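Local coordinates for protein cortical-lytic enzyme (PDB 5JIP) that probably hydrolyses the peptidoglycan of the spore cortex during germination, acting as a family 25 muramidase, at residues Asn245-Asn250 with Ile283-Phe288; Val264-Asn269 with Lys294-Ser299. All blocks are in the same frame, centred on the assembly; numbering follows the deposited sequence.

Overall arrangement
Both contacts belong to the all-beta domain that follows the TIM-barrel portion of the chain, and both lie away from the magnesium site; each joins two strands of one of the domain's two facing sheets. Contact 1 lies in the three-stranded sheet, contact 2 in the four-stranded one; their centres are about 10 Å apart. The inward apolar side chains meet across the core, Ile283 CD1 standing 3.8 Å from Val266 CG2 and Val249 CG1 3.9 Å from Ile298 CG2. Contact 2 is the more buried, yet it carries a salt bridge and ordered water at its turn, whereas contact 1, with backbone bonds and apolar packing, runs out at the end of strand 280-284 into an Asx turn.

Contact 1: Asn245-Asn250 with Ile283-Phe288; sequences NKIFVN and IDKSRF
Ile247 and Ile283 face each other as an antiparallel hydrogen-bonded pair in the three-stranded sheet of a fibronectin type III-like sandwich, joining strand 246-250 to strand 280-284. Each N-H reaches the other's carbonyl oxygen in its carbonyl plane: Ile247 N to Ile283 O and Ile283 N to Ile247 O are both 2.8 Å. The two side chains lie on the inner face of the sheet, where Ile283 extends CD1 to within 4.1 Å of Val249 CG2. The next pair, Lys246 with Asp284, is non-hydrogen-bonded and turns its side chains to the other face; there Lys246 NZ remains 4.5 Å from Asp284 OD2, too far for a salt bridge.

As the second strand ends, Lys285 N donates to Asn245 O at 2.9 Å, adding a third backbone bond. The aliphatic part of Lys285 then runs close beside that same oxygen and crosses Ile247 at about a right angle, with CG 3.6 Å from Ile247 CG1. With chi2 extended (170°), Lys285 CD lies 3.5 Å from Asn245 C; the bend at chi3 comes only beyond it, turning CE and NZ off that line.

Further out, Ile242 of strand 239-243 packs on both Ile247 and Lys285, while Val264 and Val266 of the facing sheet meet Ile283. Lys246 also packs on Arg137 of the second subunit.

The short 3-10 segment 285-287 is positioned by an Asx turn. With CG anti to its own N (chi1 -170°) and therefore beside the carbonyl carbon, the Asp284 carboxylate leans along the chain toward Ser286, and OD1 accepts two bonds from that residue: Ser286 N approaches on the anti side, near the carboxylate plane, whereas Ser286 OG comes down on that oxygen from the same face but 55° out of the plane, at 2.7 Å.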
loop_
_atom_site.group_PDB
_atom_site.type_symbol
_atom_site.label_atom_id
_atom_site.label_comp_id
_atom_site.label_asym_id
_atom_site.label_seq_id
_atom_site.Cartn_x
_atom_site.Cartn_y
_atom_site.Cartn_z
ATOM N N ASN A 245 -13.725 -10.009 25.139
ATOM C CA ASN A 245 -12.719 -10.911 24.604
ATOM C C ASN A 245 -11.880 -10.244 23.523
ATOM O O ASN A 245 -11.299 -10.931 22.681
ATOM C CB ASN A 245 -13.364 -12.191 24.071
ATOM C CG ASN A 245 -12.437 -13.388 24.193
ATOM O OD1 ASN A 245 -11.784 -13.576 25.225
ATOM N ND2 ASN A 245 -12.348 -14.183 23.133
ATOM N N LYS A 246 -11.786 -8.916 23.547
ATOM C CA LYS A 246 -11.180 -8.168 22.454
ATOM C C LYS A 246 -10.075 -7.257 22.978
ATOM O O LYS A 246 -10.132 -6.775 24.111
ATOM C CB LYS A 246 -12.248 -7.367 21.721
ATOM C CG LYS A 246 -13.289 -8.282 21.007
ATOM C CD LYS A 246 -14.587 -7.538 20.671
ATOM C CE LYS A 246 -15.568 -8.373 19.795
ATOM N NZ LYS A 246 -15.275 -9.819 19.827
ATOM N N ILE A 247 -9.055 -7.049 22.145
ATOM C CA ILE A 247 -8.043 -6.026 22.371
ATOM C C ILE A 247 -8.336 -4.860 21.442
ATOM O O ILE A 247 -8.406 -5.029 20.219
ATOM C CB ILE A 247 -6.626 -6.567 22.146
ATOM C CG1 ILE A 247 -6.413 -7.840 22.968
ATOM C CG2 ILE A 247 -5.603 -5.517 22.576
ATOM C CD1 ILE A 247 -5.154 -8.589 22.641
ATOM N N PHE A 248 -8.520 -3.677 22.021
ATOM C CA PHE A 248 -8.805 -2.459 21.269
ATOM C C PHE A 248 -7.508 -1.662 21.182
ATOM O O PHE A 248 -6.994 -1.200 22.203
ATOM C CB PHE A 248 -9.912 -1.654 21.951
ATOM C CG PHE A 248 -11.246 -2.342 21.925
ATOM C CD1 PHE A 248 -11.531 -3.358 22.825
ATOM C CD2 PHE A 248 -12.204 -1.981 20.990
ATOM C CE1 PHE A 248 -12.765 -4.003 22.796
ATOM C CE2 PHE A 248 -13.432 -2.621 20.946
ATOM C CZ PHE A 248 -13.720 -3.633 21.849
ATOM N N VAL A 249 -6.976 -1.508 19.974
ATOM C CA VAL A 249 -5.684 -0.860 19.760
ATOM C C VAL A 249 -5.891 0.403 18.941
ATOM O O VAL A 249 -6.665 0.414 17.980
ATOM C CB VAL A 249 -4.684 -1.808 19.057
ATOM C CG1 VAL A 249 -3.300 -1.166 18.982
ATOM C CG2 VAL A 249 -4.626 -3.168 19.766
ATOM N N ASN A 250 -5.188 1.473 19.311
ATOM C CA ASN A 250 -5.279 2.696 18.522
ATOM C C ASN A 250 -3.927 3.394 18.530
ATOM O O ASN A 250 -3.050 3.090 19.350
ATOM C CB ASN A 250 -6.397 3.626 19.026
ATOM C CG ASN A 250 -6.048 4.317 20.323
ATOM O OD1 ASN A 250 -6.052 3.709 21.394
ATOM N ND2 ASN A 250 -5.780 5.600 20.236
ATOM N N ILE A 283 -9.017 -6.561 17.925
ATOM C CA ILE A 283 -8.400 -7.873 17.780
ATOM C C ILE A 283 -9.143 -8.858 18.664
ATOM O O ILE A 283 -9.310 -8.618 19.867
ATOM C CB ILE A 283 -6.912 -7.849 18.156
ATOM C CG1 ILE A 283 -6.163 -6.865 17.262
ATOM C CG2 ILE A 283 -6.310 -9.244 18.055
ATOM C CD1 ILE A 283 -4.714 -6.685 17.677
ATOM N N ASP A 284 -9.544 -9.982 18.074
ATOM C CA ASP A 284 -10.186 -11.070 18.800
ATOM C C ASP A 284 -9.131 -11.876 19.554
ATOM O O ASP A 284 -8.242 -12.479 18.938
ATOM C CB ASP A 284 -10.965 -11.940 17.808
ATOM C CG ASP A 284 -11.864 -12.951 18.485
ATOM O OD1 ASP A 284 -11.480 -13.475 19.547
ATOM O OD2 ASP A 284 -12.956 -13.225 17.946
ATOM N N LYS A 285 -9.244 -11.900 20.895
ATOM C CA LYS A 285 -8.229 -12.530 21.743
ATOM C C LYS A 285 -8.125 -14.029 21.526
ATOM O O LYS A 285 -7.053 -14.611 21.756
ATOM C CB LYS A 285 -8.541 -12.280 23.214
ATOM C CG LYS A 285 -8.168 -10.917 23.711
ATOM C CD LYS A 285 -8.741 -10.687 25.105
ATOM C CE LYS A 285 -7.990 -11.492 26.144
ATOM N NZ LYS A 285 -8.451 -11.183 27.526
ATOM N N SER A 286 -9.224 -14.668 21.124
ATOM C CA SER A 286 -9.251 -16.120 20.994
ATOM C C SER A 286 -8.313 -16.621 19.913
ATOM O O SER A 286 -7.975 -17.807 19.902
ATOM C CB SER A 286 -10.667 -16.581 20.682
ATOM O OG SER A 286 -11.049 -16.136 19.405
ATOM N N ARG A 287 -7.885 -15.759 19.000
ATOM C CA ARG A 287 -6.967 -16.190 17.957
ATOM C C ARG A 287 -5.547 -16.354 18.453
ATOM O O ARG A 287 -4.698 -16.800 17.676
ATOM C CB ARG A 287 -6.975 -15.199 16.787
ATOM C CG ARG A 287 -8.292 -15.197 16.032
ATOM C CD ARG A 287 -8.238 -14.328 14.798
ATOM N NE ARG A 287 -9.554 -14.220 14.179
ATOM C CZ ARG A 287 -9.866 -13.366 13.204
ATOM N NH1 ARG A 287 -8.948 -12.531 12.714
ATOM N NH2 ARG A 287 -11.106 -13.348 12.720
ATOM N N PHE A 288 -5.270 -16.021 19.715
ATOM C CA PHE A 288 -3.919 -16.046 20.252
ATOM C C PHE A 288 -3.885 -16.795 21.578
ATOM O O PHE A 288 -4.860 -16.779 22.339
ATOM C CB PHE A 288 -3.391 -14.623 20.448
ATOM C CG PHE A 288 -3.468 -13.799 19.209
ATOM C CD1 PHE A 288 -2.425 -13.792 18.313
ATOM C CD2 PHE A 288 -4.606 -13.075 18.922
ATOM C CE1 PHE A 288 -2.513 -13.062 17.161
ATOM C CE2 PHE A 288 -4.701 -12.348 17.782
ATOM C CZ PHE A 288 -3.655 -12.338 16.891
#

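Contact 2: Val264-Asn269 with Lys294-Ser299; sequences VFVNDN and KPIKIS
A chi1 of -64° sets CG of Asn267 beside its own N and opposite its carbonyl carbon, from where OD1 can reach back across to Lys297. Lys297 N meets this OD1 at 2.9 Å in an almost straight bond (176° at the hydrogen), although it comes in tilted from the amide's carbonyl plane. Asn267 N in turn donates to Lys297 O, so that backbone and side chain of one asparagine grip both polar backbone atoms of the lysine. The Lys297 chain is extended until chi3 (65°), where it bends and delivers NZ to Asp268 OD1 on the syn side; the 2.8 Å salt bridge ties strand 296-304 to the neighbouring turn.

That turn, a type I' from Val266 to Asn269, makes a tight hairpin between the C and C' strands of the fibronectin type III-like sandwich, and the F strand flanks it through Lys297. On the inner face Val266 parts its two methyls, CG1 lying alongside Ile296 CG2 and CG2 alongside Ile298 CD1, both at 3.8 Å. Outward, Phe265 and Ser299 form a hydrogen-bonded pair, with Ser299 OG 3.4 Å from Phe265 CB, and Arg313 makes a cation-pi contact with the phenylalanine ring. One water bonds Asp268 N, Lys297 O and Ser299 OG; another joins the same hydroxyl to Asp268 OD1.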
loop_
_atom_site.group_PDB
_atom_site.type_symbol
_atom_site.label_atom_id
_atom_site.label_comp_id
_atom_site.label_asym_id
_atom_site.label_seq_id
_atom_site.Cartn_x
_atom_site.Cartn_y
_atom_site.Cartn_z
ATOM N N VAL A 264 0.081 -4.952 12.664
ATOM C CA VAL A 264 -0.061 -5.031 14.118
ATOM C C VAL A 264 0.174 -6.464 14.564
ATOM O O VAL A 264 -0.227 -7.421 13.881
ATOM C CB VAL A 264 -1.449 -4.541 14.570
ATOM C CG1 VAL A 264 -1.633 -4.727 16.073
ATOM C CG2 VAL A 264 -1.621 -3.075 14.173
ATOM N N PHE A 265 0.806 -6.604 15.726
ATOM C CA PHE A 265 1.213 -7.904 16.243
ATOM C C PHE A 265 0.827 -8.049 17.708
ATOM O O PHE A 265 0.886 -7.077 18.473
ATOM C CB PHE A 265 2.706 -8.084 16.113
ATOM C CG PHE A 265 3.216 -7.966 14.691
ATOM C CD1 PHE A 265 3.523 -6.723 14.144
ATOM C CD2 PHE A 265 3.387 -9.106 13.912
ATOM C CE1 PHE A 265 3.995 -6.621 12.831
ATOM C CE2 PHE A 265 3.843 -9.017 12.589
ATOM C CZ PHE A 265 4.158 -7.779 12.054
ATOM N N VAL A 266 0.459 -9.277 18.084
ATOM C CA VAL A 266 0.187 -9.654 19.472
ATOM C C VAL A 266 1.219 -10.705 19.867
ATOM O O VAL A 266 1.263 -11.792 19.271
ATOM C CB VAL A 266 -1.241 -10.192 19.658
ATOM C CG1 VAL A 266 -1.422 -10.681 21.108
ATOM C CG2 VAL A 266 -2.288 -9.147 19.297
ATOM N N ASN A 267 2.049 -10.378 20.862
ATOM C CA ASN A 267 3.171 -11.226 21.231
ATOM C C ASN A 267 3.892 -11.691 19.965
ATOM O O ASN A 267 4.184 -12.881 19.813
ATOM C CB ASN A 267 2.702 -12.426 22.059
ATOM C CG ASN A 267 2.091 -12.030 23.400
ATOM O OD1 ASN A 267 2.451 -11.007 23.988
ATOM N ND2 ASN A 267 1.178 -12.845 23.885
ATOM N N ASP A 268 4.133 -10.773 19.028
ATOM C CA ASP A 268 4.904 -11.008 17.805
ATOM C C ASP A 268 4.172 -11.872 16.792
ATOM O O ASP A 268 4.740 -12.176 15.724
ATOM C CB ASP A 268 6.276 -11.646 18.097
ATOM C CG ASP A 268 7.158 -10.758 18.975
ATOM O OD1 ASP A 268 7.094 -9.520 18.844
ATOM O OD2 ASP A 268 7.910 -11.295 19.815
ATOM N N ASN A 269 2.953 -12.296 17.077
ATOM C CA ASN A 269 2.145 -12.980 16.095
ATOM C C ASN A 269 1.351 -11.943 15.330
ATOM O O ASN A 269 0.835 -10.985 15.911
ATOM C CB ASN A 269 1.202 -13.986 16.751
ATOM C CG ASN A 269 1.948 -15.042 17.536
ATOM O OD1 ASN A 269 1.871 -15.096 18.766
ATOM N ND2 ASN A 269 2.695 -15.869 16.829
ATOM N N LYS A 294 -0.900 -13.148 32.248
ATOM C CA LYS A 294 0.420 -12.824 31.724
ATOM C C LYS A 294 0.363 -11.564 30.860
ATOM O O LYS A 294 -0.623 -11.334 30.154
ATOM C CB LYS A 294 0.961 -13.977 30.890
ATOM N N PRO A 295 1.414 -10.737 30.891
ATOM C CA PRO A 295 1.429 -9.536 30.052
ATOM C C PRO A 295 1.260 -9.877 28.579
ATOM O O PRO A 295 1.585 -10.978 28.133
ATOM C CB PRO A 295 2.809 -8.928 30.325
ATOM C CG PRO A 295 3.187 -9.431 31.642
ATOM C CD PRO A 295 2.619 -10.819 31.731
ATOM N N ILE A 296 0.722 -8.911 27.831
ATOM C CA ILE A 296 0.471 -9.048 26.400
ATOM C C ILE A 296 1.188 -7.907 25.702
ATOM O O ILE A 296 0.974 -6.736 26.038
ATOM C CB ILE A 296 -1.026 -9.027 26.075
ATOM C CG1 ILE A 296 -1.733 -10.220 26.748
ATOM C CG2 ILE A 296 -1.255 -9.070 24.553
ATOM C CD1 ILE A 296 -3.264 -10.114 26.745
ATOM N N LYS A 297 2.029 -8.238 24.730
ATOM C CA LYS A 297 2.752 -7.229 23.968
ATOM C C LYS A 297 2.006 -6.917 22.678
ATOM O O LYS A 297 1.826 -7.795 21.815
ATOM C CB LYS A 297 4.182 -7.652 23.644
ATOM C CG LYS A 297 4.946 -6.511 22.948
ATOM C CD LYS A 297 6.415 -6.842 22.644
ATOM C CE LYS A 297 6.526 -7.962 21.656
ATOM N NZ LYS A 297 7.887 -7.969 21.022
ATOM N N ILE A 298 1.608 -5.665 22.543
ATOM C CA ILE A 298 1.067 -5.141 21.301
ATOM C C ILE A 298 2.185 -4.365 20.615
ATOM O O ILE A 298 2.861 -3.543 21.247
ATOM C CB ILE A 298 -0.152 -4.243 21.564
ATOM C CG1 ILE A 298 -1.234 -4.980 22.383
ATOM C CG2 ILE A 298 -0.716 -3.727 20.244
ATOM C CD1 ILE A 298 -1.872 -6.200 21.692
ATOM N N SER A 299 2.416 -4.637 19.333
ATOM C CA SER A 299 3.427 -3.887 18.601
ATOM C C SER A 299 2.924 -3.563 17.200
ATOM O O SER A 299 2.017 -4.217 16.668
ATOM C CB SER A 299 4.752 -4.646 18.511
ATOM O OG SER A 299 4.560 -5.883 17.880
HETATM O O HOH W 1 0.752 -13.032 26.760
HETATM O O HOH W 2 3.611 -7.965 19.596
HETATM O O HOH W 3 6.918 -7.185 17.422
#